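Local coordinates for thiazoline oxidase/subtilisin-like protease (Prochloron didemni, PDB 4H6X), which matures patellamides as a subtilisin-like protease, probably cleaving the precursor peptide and joining its ends into a macrocycle by transamidation, at residues G40-T45 with D108-V113; E50-S55 with V118-S123; S55-Y60 with R133-P138. All coordinates share one frame; numbering follows the deposited sequence.

Contact 1: residues G40-T45 with D108-V113; sequences GDPDYT and DHACHV
Cys111 sets its SG anti to its own carbonyl carbon (chi1 -70°), which carries the sulfur off the flank of helix 101-118 and up to the backbone of Pro42 and Asp43. There SG lies 3.2 Å from Asp43 N. Asp43 in turn has CG opposite its backbone N (chi1 179°), laying CB 3.7 Å from Cys111 SG while the carboxylate is led away from the helix. The sulfur thus rests in the bend made by Pro42 CA, Asp43 N and Asp43 CB, and Pro262 touches the same cysteine side chain from outside the two segments.

One residue earlier in the helix, Ala110 points its methyl at the loop. Its CB is 3.3 Å from Gly40 O, close packing made possible by a glycine whose side chain, if it had one, would project at this methyl. Pro42 lies alongside the same turn, CD 4.2 Å from Ala110 CB, its ring bridging the alanine and the cysteine.

The Asp43 carboxylate is turned back on its own loop. OD1 accepts from Thr45 N at 3.1 Å, forming an Asx turn, and from Thr45 OG1 at 2.6 Å; both donors come from one face of the carboxylate plane, the hydroxyl on the syn side. With OD2 taking the backbone N of Cys263, the group is held at both oxygens and its rotation is probably fixed.

His109, just before Ala110, bonds through ND1 to Asp39 and through NE2 to Ser274. The packing therefore joins the loop directly after the strand that ends in Asp39 to the helix that carries His109, consistent with the Asp-His-Ser catalytic triad of the subtilisin family.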
# COMPACT_ATOMS: atom_id res chain seq x y z
N GLY A 40 -9.23 -0.25 5.89
CA GLY A 40 -10.35 0.55 6.42
C GLY A 40 -10.95 1.50 5.40
O GLY A 40 -10.73 1.38 4.19
N ASP A 41 -11.71 2.47 5.91
CA ASP A 41 -12.44 3.42 5.10
C ASP A 41 -11.68 4.76 5.07
O ASP A 41 -11.66 5.47 6.08
CB ASP A 41 -13.86 3.61 5.67
CG ASP A 41 -14.76 4.42 4.77
OD1 ASP A 41 -14.35 4.79 3.67
OD2 ASP A 41 -15.92 4.68 5.17
N PRO A 42 -11.07 5.10 3.92
CA PRO A 42 -10.27 6.31 3.79
C PRO A 42 -11.13 7.56 3.58
O PRO A 42 -12.31 7.46 3.22
CB PRO A 42 -9.45 6.04 2.53
CG PRO A 42 -10.38 5.26 1.69
CD PRO A 42 -11.14 4.36 2.65
N ASP A 43 -10.52 8.71 3.78
CA ASP A 43 -11.24 9.99 3.76
C ASP A 43 -11.02 10.65 2.40
O ASP A 43 -9.98 11.24 2.15
CB ASP A 43 -10.74 10.87 4.92
CG ASP A 43 -11.41 12.25 4.97
OD1 ASP A 43 -12.28 12.56 4.14
OD2 ASP A 43 -11.03 13.02 5.88
N TYR A 44 -12.01 10.53 1.53
CA TYR A 44 -11.93 11.06 0.16
C TYR A 44 -12.11 12.57 0.03
O TYR A 44 -12.09 13.09 -1.08
CB TYR A 44 -12.96 10.37 -0.74
CG TYR A 44 -12.56 9.02 -1.27
CD1 TYR A 44 -11.40 8.37 -0.82
CD2 TYR A 44 -13.36 8.36 -2.20
CE1 TYR A 44 -11.04 7.12 -1.32
CE2 TYR A 44 -13.00 7.12 -2.69
CZ TYR A 44 -11.85 6.50 -2.24
OH TYR A 44 -11.51 5.25 -2.72
N THR A 45 -12.30 13.27 1.15
CA THR A 45 -12.32 14.75 1.12
C THR A 45 -10.92 15.36 1.14
O THR A 45 -10.77 16.55 0.91
CB THR A 45 -13.16 15.38 2.27
OG1 THR A 45 -12.54 15.11 3.53
CG2 THR A 45 -14.58 14.86 2.27
N ASP A 108 -7.74 5.17 9.74
CA ASP A 108 -6.57 6.03 9.70
C ASP A 108 -5.50 5.37 8.80
O ASP A 108 -4.89 6.03 7.96
CB ASP A 108 -6.02 6.23 11.11
CG ASP A 108 -4.74 7.04 11.14
OD1 ASP A 108 -4.85 8.27 11.12
OD2 ASP A 108 -3.65 6.43 11.18
N HIS A 109 -5.31 4.07 9.00
CA HIS A 109 -4.34 3.28 8.23
C HIS A 109 -4.68 3.30 6.73
O HIS A 109 -3.81 3.49 5.88
CB HIS A 109 -4.33 1.86 8.80
CG HIS A 109 -3.26 0.99 8.25
ND1 HIS A 109 -3.42 0.25 7.10
CD2 HIS A 109 -2.01 0.72 8.70
CE1 HIS A 109 -2.31 -0.43 6.86
NE2 HIS A 109 -1.44 -0.15 7.81
N ALA A 110 -5.97 3.14 6.42
CA ALA A 110 -6.47 3.23 5.07
C ALA A 110 -6.16 4.57 4.41
O ALA A 110 -5.79 4.61 3.25
CB ALA A 110 -7.98 2.98 5.04
N CYS A 111 -6.31 5.68 5.16
CA CYS A 111 -6.01 7.00 4.57
C CYS A 111 -4.55 7.09 4.20
O CYS A 111 -4.20 7.60 3.14
CB CYS A 111 -6.30 8.15 5.53
SG CYS A 111 -8.05 8.46 5.84
N HIS A 112 -3.70 6.62 5.11
CA HIS A 112 -2.27 6.68 4.95
C HIS A 112 -1.83 5.81 3.76
O HIS A 112 -1.17 6.29 2.84
CB HIS A 112 -1.57 6.20 6.23
CG HIS A 112 -0.20 6.75 6.40
ND1 HIS A 112 0.91 6.19 5.81
CD2 HIS A 112 0.25 7.83 7.09
CE1 HIS A 112 1.98 6.89 6.13
NE2 HIS A 112 1.61 7.89 6.92
N VAL A 113 -2.20 4.53 3.81
CA VAL A 113 -1.85 3.56 2.76
C VAL A 113 -2.33 4.04 1.39
O VAL A 113 -1.56 4.04 0.45
CB VAL A 113 -2.41 2.16 3.11
CG1 VAL A 113 -2.51 1.25 1.88
CG2 VAL A 113 -1.54 1.52 4.17

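Contact 2: residues E50-S55 with V118-S123; sequences EGAEVS and VGQEHS
Gln120 lays the flat of its side-chain amide against the Gly51-Ala52 backbone, the two groups running nearly face to face. Ala52 N lies over CD of that amide at 3.7 Å, close to the normal of its plane, and Ala52 CA is 3.8 Å from the same CD. The bend at chi2 (-61°) folds the glutamine chain back to reach this position, and its CG comes to 3.2 Å from Glu50 O. The glutamine thus follows the backbone of Glu50, Gly51 and Ala52 along its aliphatic and amide parts, with Gly51 holding a positive phi at the middle of the three.

Beyond the amide the contact becomes hydrocarbon. Val118 directs CG1 at the other segment, and this methyl meets CG1 of Val54 at 3.7 Å, the two isopropyl groups set at a slant to each other. Ala52 CB lies 4.3 Å from Val118 CG1, on the side nearer Gln120. Both valines also rest on Val134 of the neighbouring strand, which extends the apolar patch into the sheet.

Gln120 is anchored by its own backbone as well. Its carbonyl O accepts from Ser123 OG at 2.8 Å, in the carbonyl plane on a lone pair, and from Ser123 N, closing a type II turn; a further backbone bond ties the residue to Cys48.

Cut back to an alanine, Gln120 would probably leave the Gly51-Ala52 peptide face uncovered and a gap beside Glu50 O.

Methyl packing at the valine end, and an amide lying flat on a peptide at the other, imply a contact that passes from apolar to polar groups along its length as it joins the end of helix 101-118 to the entry of strand 53-56 near the surface.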
# COMPACT_ATOMS: atom_id res chain seq x y z
N GLU A 50 -7.79 14.55 -4.63
CA GLU A 50 -8.37 15.42 -5.66
C GLU A 50 -7.78 15.14 -7.05
O GLU A 50 -6.63 15.46 -7.33
CB GLU A 50 -8.18 16.90 -5.27
CG GLU A 50 -8.56 17.89 -6.35
CD GLU A 50 -10.04 17.87 -6.64
OE1 GLU A 50 -10.80 18.43 -5.83
OE2 GLU A 50 -10.42 17.28 -7.67
N GLY A 51 -8.58 14.55 -7.92
CA GLY A 51 -8.11 14.14 -9.23
C GLY A 51 -7.59 12.70 -9.29
O GLY A 51 -7.25 12.23 -10.36
N ALA A 52 -7.51 12.02 -8.15
CA ALA A 52 -7.14 10.60 -8.13
C ALA A 52 -8.30 9.77 -8.66
O ALA A 52 -9.47 10.10 -8.45
CB ALA A 52 -6.78 10.16 -6.71
N GLU A 53 -7.98 8.70 -9.39
CA GLU A 53 -9.01 7.78 -9.84
C GLU A 53 -9.32 6.80 -8.70
O GLU A 53 -8.95 5.63 -8.77
CB GLU A 53 -8.55 7.02 -11.08
CG GLU A 53 -9.20 7.47 -12.37
CD GLU A 53 -10.38 6.60 -12.73
OE1 GLU A 53 -10.16 5.53 -13.35
OE2 GLU A 53 -11.52 6.99 -12.39
N VAL A 54 -9.99 7.30 -7.65
CA VAL A 54 -10.35 6.47 -6.49
C VAL A 54 -11.85 6.24 -6.41
O VAL A 54 -12.63 7.12 -6.74
CB VAL A 54 -9.86 7.08 -5.15
CG1 VAL A 54 -8.35 6.99 -5.02
CG2 VAL A 54 -10.36 8.52 -4.96
N SER A 55 -12.26 5.06 -5.94
CA SER A 55 -13.67 4.81 -5.64
C SER A 55 -13.78 3.74 -4.56
O SER A 55 -12.85 2.93 -4.40
CB SER A 55 -14.43 4.37 -6.89
OG SER A 55 -13.89 3.15 -7.35
N VAL A 118 -1.55 6.50 -4.10
CA VAL A 118 -2.22 7.26 -5.16
C VAL A 118 -2.34 8.77 -4.94
O VAL A 118 -2.92 9.48 -5.77
CB VAL A 118 -3.59 6.64 -5.51
CG1 VAL A 118 -4.68 7.12 -4.56
CG2 VAL A 118 -3.96 6.93 -6.96
N GLY A 119 -1.81 9.28 -3.84
CA GLY A 119 -1.88 10.72 -3.59
C GLY A 119 -1.34 11.52 -4.77
O GLY A 119 -0.32 11.17 -5.36
N GLN A 120 -2.05 12.59 -5.12
CA GLN A 120 -1.71 13.40 -6.29
C GLN A 120 -0.45 14.25 -6.11
O GLN A 120 -0.16 14.72 -5.00
CB GLN A 120 -2.91 14.25 -6.72
CG GLN A 120 -4.13 13.41 -7.07
CD GLN A 120 -3.87 12.45 -8.22
OE1 GLN A 120 -3.57 11.26 -8.02
NE2 GLN A 120 -3.99 12.96 -9.44
N GLU A 121 0.31 14.44 -7.18
CA GLU A 121 1.51 15.26 -7.07
C GLU A 121 1.09 16.70 -6.74
O GLU A 121 0.02 17.13 -7.15
CB GLU A 121 2.33 15.22 -8.36
CG GLU A 121 3.73 15.76 -8.19
CD GLU A 121 4.52 15.83 -9.49
OE1 GLU A 121 3.94 15.63 -10.58
OE2 GLU A 121 5.72 16.09 -9.40
N HIS A 122 1.92 17.41 -5.98
CA HIS A 122 1.67 18.81 -5.56
C HIS A 122 0.67 18.94 -4.42
O HIS A 122 0.45 20.04 -3.91
CB HIS A 122 1.28 19.70 -6.76
CG HIS A 122 2.14 19.50 -7.97
ND1 HIS A 122 3.49 19.79 -7.98
CD2 HIS A 122 1.85 19.03 -9.20
CE1 HIS A 122 3.99 19.50 -9.17
NE2 HIS A 122 3.01 19.04 -9.93
N SER A 123 0.09 17.82 -3.99
CA SER A 123 -0.77 17.80 -2.81
C SER A 123 0.12 17.56 -1.59
O SER A 123 1.33 17.42 -1.73
CB SER A 123 -1.83 16.70 -2.97
OG SER A 123 -1.33 15.45 -2.52

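Contact 3: residues S55-Y60 with R133-P138; sequences SKVFPY and RVINMP
Three backbone hydrogen bonds join Ser55 and Val57 to strand 133-138. Ser55 N donates to Val134 O at 3.0 Å, Ser55 O receives Asn136 N at 2.8 Å, and Val57 N closes the series on Asn136 O at 2.9 Å. With chi1 at 62°, Ser55 OG sits between its backbone N and carbonyl carbon and meets, at 2.8 Å, a water that also donates to Val134 O.

Apolar packing surrounds these bonds. Val57 slants across Ile135, CG2 to CG2 at 3.8 Å. Further on, beyond Val57, Pro138 passes over one face of the Phe58 ring: CD lies 4.3 Å from the ring centroid, 19° off the normal, a CH-pi contact. Pro59 CG packs on Met137 CG at 3.8 Å, and Met137 in turn reaches helix 154-165. Lys56 leads its amine away to a salt bridge with Asp41.

This is parallel pairing at one border of the seven-stranded sheet, strand 53-56 being outermost there, as befits the alpha/beta fold of subtilases.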
# COMPACT_ATOMS: atom_id res chain seq x y z
N SER A 55 -12.26 5.06 -5.94
CA SER A 55 -13.67 4.81 -5.64
C SER A 55 -13.78 3.74 -4.56
O SER A 55 -12.85 2.93 -4.40
CB SER A 55 -14.43 4.37 -6.89
OG SER A 55 -13.89 3.15 -7.35
N LYS A 56 -14.89 3.74 -3.83
CA LYS A 56 -15.12 2.75 -2.78
C LYS A 56 -16.12 1.69 -3.21
O LYS A 56 -17.17 2.02 -3.76
CB LYS A 56 -15.62 3.40 -1.48
CG LYS A 56 -14.66 4.40 -0.87
CD LYS A 56 -15.23 4.98 0.41
CE LYS A 56 -14.53 6.27 0.77
NZ LYS A 56 -14.92 6.76 2.13
N VAL A 57 -15.79 0.43 -2.93
CA VAL A 57 -16.74 -0.65 -3.05
C VAL A 57 -16.80 -1.32 -1.68
O VAL A 57 -15.85 -2.00 -1.28
CB VAL A 57 -16.34 -1.65 -4.17
CG1 VAL A 57 -17.26 -2.87 -4.16
CG2 VAL A 57 -16.40 -0.97 -5.54
N PHE A 58 -17.89 -1.09 -0.95
CA PHE A 58 -18.09 -1.67 0.38
C PHE A 58 -18.57 -3.10 0.22
O PHE A 58 -19.49 -3.34 -0.54
CB PHE A 58 -19.12 -0.87 1.19
CG PHE A 58 -18.65 0.49 1.58
CD1 PHE A 58 -18.04 0.70 2.82
CD2 PHE A 58 -18.80 1.56 0.72
CE1 PHE A 58 -17.59 1.96 3.17
CE2 PHE A 58 -18.35 2.82 1.07
CZ PHE A 58 -17.74 3.02 2.29
N PRO A 59 -17.96 -4.05 0.96
CA PRO A 59 -18.42 -5.44 0.88
C PRO A 59 -19.91 -5.47 1.20
O PRO A 59 -20.32 -5.01 2.27
CB PRO A 59 -17.61 -6.14 1.99
CG PRO A 59 -16.40 -5.29 2.16
CD PRO A 59 -16.87 -3.88 1.94
N TYR A 60 -20.72 -5.99 0.28
CA TYR A 60 -22.18 -5.93 0.43
C TYR A 60 -22.71 -6.83 1.55
O TYR A 60 -23.87 -6.68 1.99
CB TYR A 60 -22.83 -6.27 -0.90
CG TYR A 60 -22.39 -7.61 -1.48
CD1 TYR A 60 -23.07 -8.77 -1.17
CD2 TYR A 60 -21.26 -7.70 -2.30
CE1 TYR A 60 -22.67 -9.99 -1.68
CE2 TYR A 60 -20.84 -8.91 -2.81
CZ TYR A 60 -21.56 -10.05 -2.51
OH TYR A 60 -21.15 -11.26 -2.98
N ARG A 133 -5.69 3.40 -11.30
CA ARG A 133 -7.05 3.33 -10.78
C ARG A 133 -7.01 2.61 -9.43
O ARG A 133 -6.39 1.55 -9.29
CB ARG A 133 -7.95 2.57 -11.76
CG ARG A 133 -9.42 2.45 -11.37
CD ARG A 133 -10.23 1.91 -12.55
NE ARG A 133 -11.58 1.50 -12.15
CZ ARG A 133 -11.97 0.24 -12.00
NH1 ARG A 133 -11.12 -0.77 -12.23
NH2 ARG A 133 -13.22 -0.03 -11.64
N VAL A 134 -7.64 3.21 -8.42
CA VAL A 134 -7.65 2.60 -7.10
C VAL A 134 -9.09 2.38 -6.63
O VAL A 134 -9.91 3.31 -6.71
CB VAL A 134 -6.88 3.44 -6.06
CG1 VAL A 134 -7.18 2.95 -4.65
CG2 VAL A 134 -5.38 3.40 -6.34
N ILE A 135 -9.37 1.16 -6.18
CA ILE A 135 -10.63 0.84 -5.50
C ILE A 135 -10.33 0.50 -4.04
O ILE A 135 -9.59 -0.44 -3.75
CB ILE A 135 -11.36 -0.36 -6.15
CG1 ILE A 135 -11.75 -0.01 -7.60
CG2 ILE A 135 -12.59 -0.78 -5.32
CD1 ILE A 135 -12.23 -1.20 -8.43
N ASN A 136 -10.88 1.31 -3.13
CA ASN A 136 -10.87 0.96 -1.72
C ASN A 136 -12.04 0.04 -1.40
O ASN A 136 -13.18 0.32 -1.77
CB ASN A 136 -10.92 2.23 -0.86
CG ASN A 136 -9.57 2.92 -0.75
OD1 ASN A 136 -8.69 2.50 0.01
ND2 ASN A 136 -9.40 4.00 -1.49
N MET A 137 -11.76 -1.06 -0.71
CA MET A 137 -12.82 -1.95 -0.22
C MET A 137 -12.79 -1.94 1.31
O MET A 137 -12.13 -2.79 1.94
CB MET A 137 -12.63 -3.37 -0.77
CG MET A 137 -13.79 -4.31 -0.47
SD MET A 137 -13.45 -6.04 -0.89
CE MET A 137 -13.15 -5.88 -2.64
N PRO A 138 -13.48 -0.96 1.94
CA PRO A 138 -13.32 -0.78 3.39
C PRO A 138 -13.87 -1.94 4.20
O PRO A 138 -14.91 -2.49 3.85
CB PRO A 138 -14.15 0.48 3.68
CG PRO A 138 -14.19 1.21 2.37
CD PRO A 138 -14.31 0.10 1.35
O HOH W 1 -11.61 3.67 -8.85

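Contacts 1 and 3 are largely buried, whereas contact 2 lies near the surface. Helix 101-118 serves the first two: its middle packs on the loop after strand 34-39 in contact 1, and its end meets the approach to strand 53-56 in contact 2. Contacts 2 and 3 share Ser55 and that edge strand. Contact 3 is carried by backbone hydrogen bonds between its segments; contact 1 relies on close sulfur and methyl packing beside the probable triad, contact 2 on apolar and amide-on-peptide fit. Tyr44 and Asp41 of contact 1 reach across to Asn136 and Lys56 of contact 3, tying the loop to the sheet.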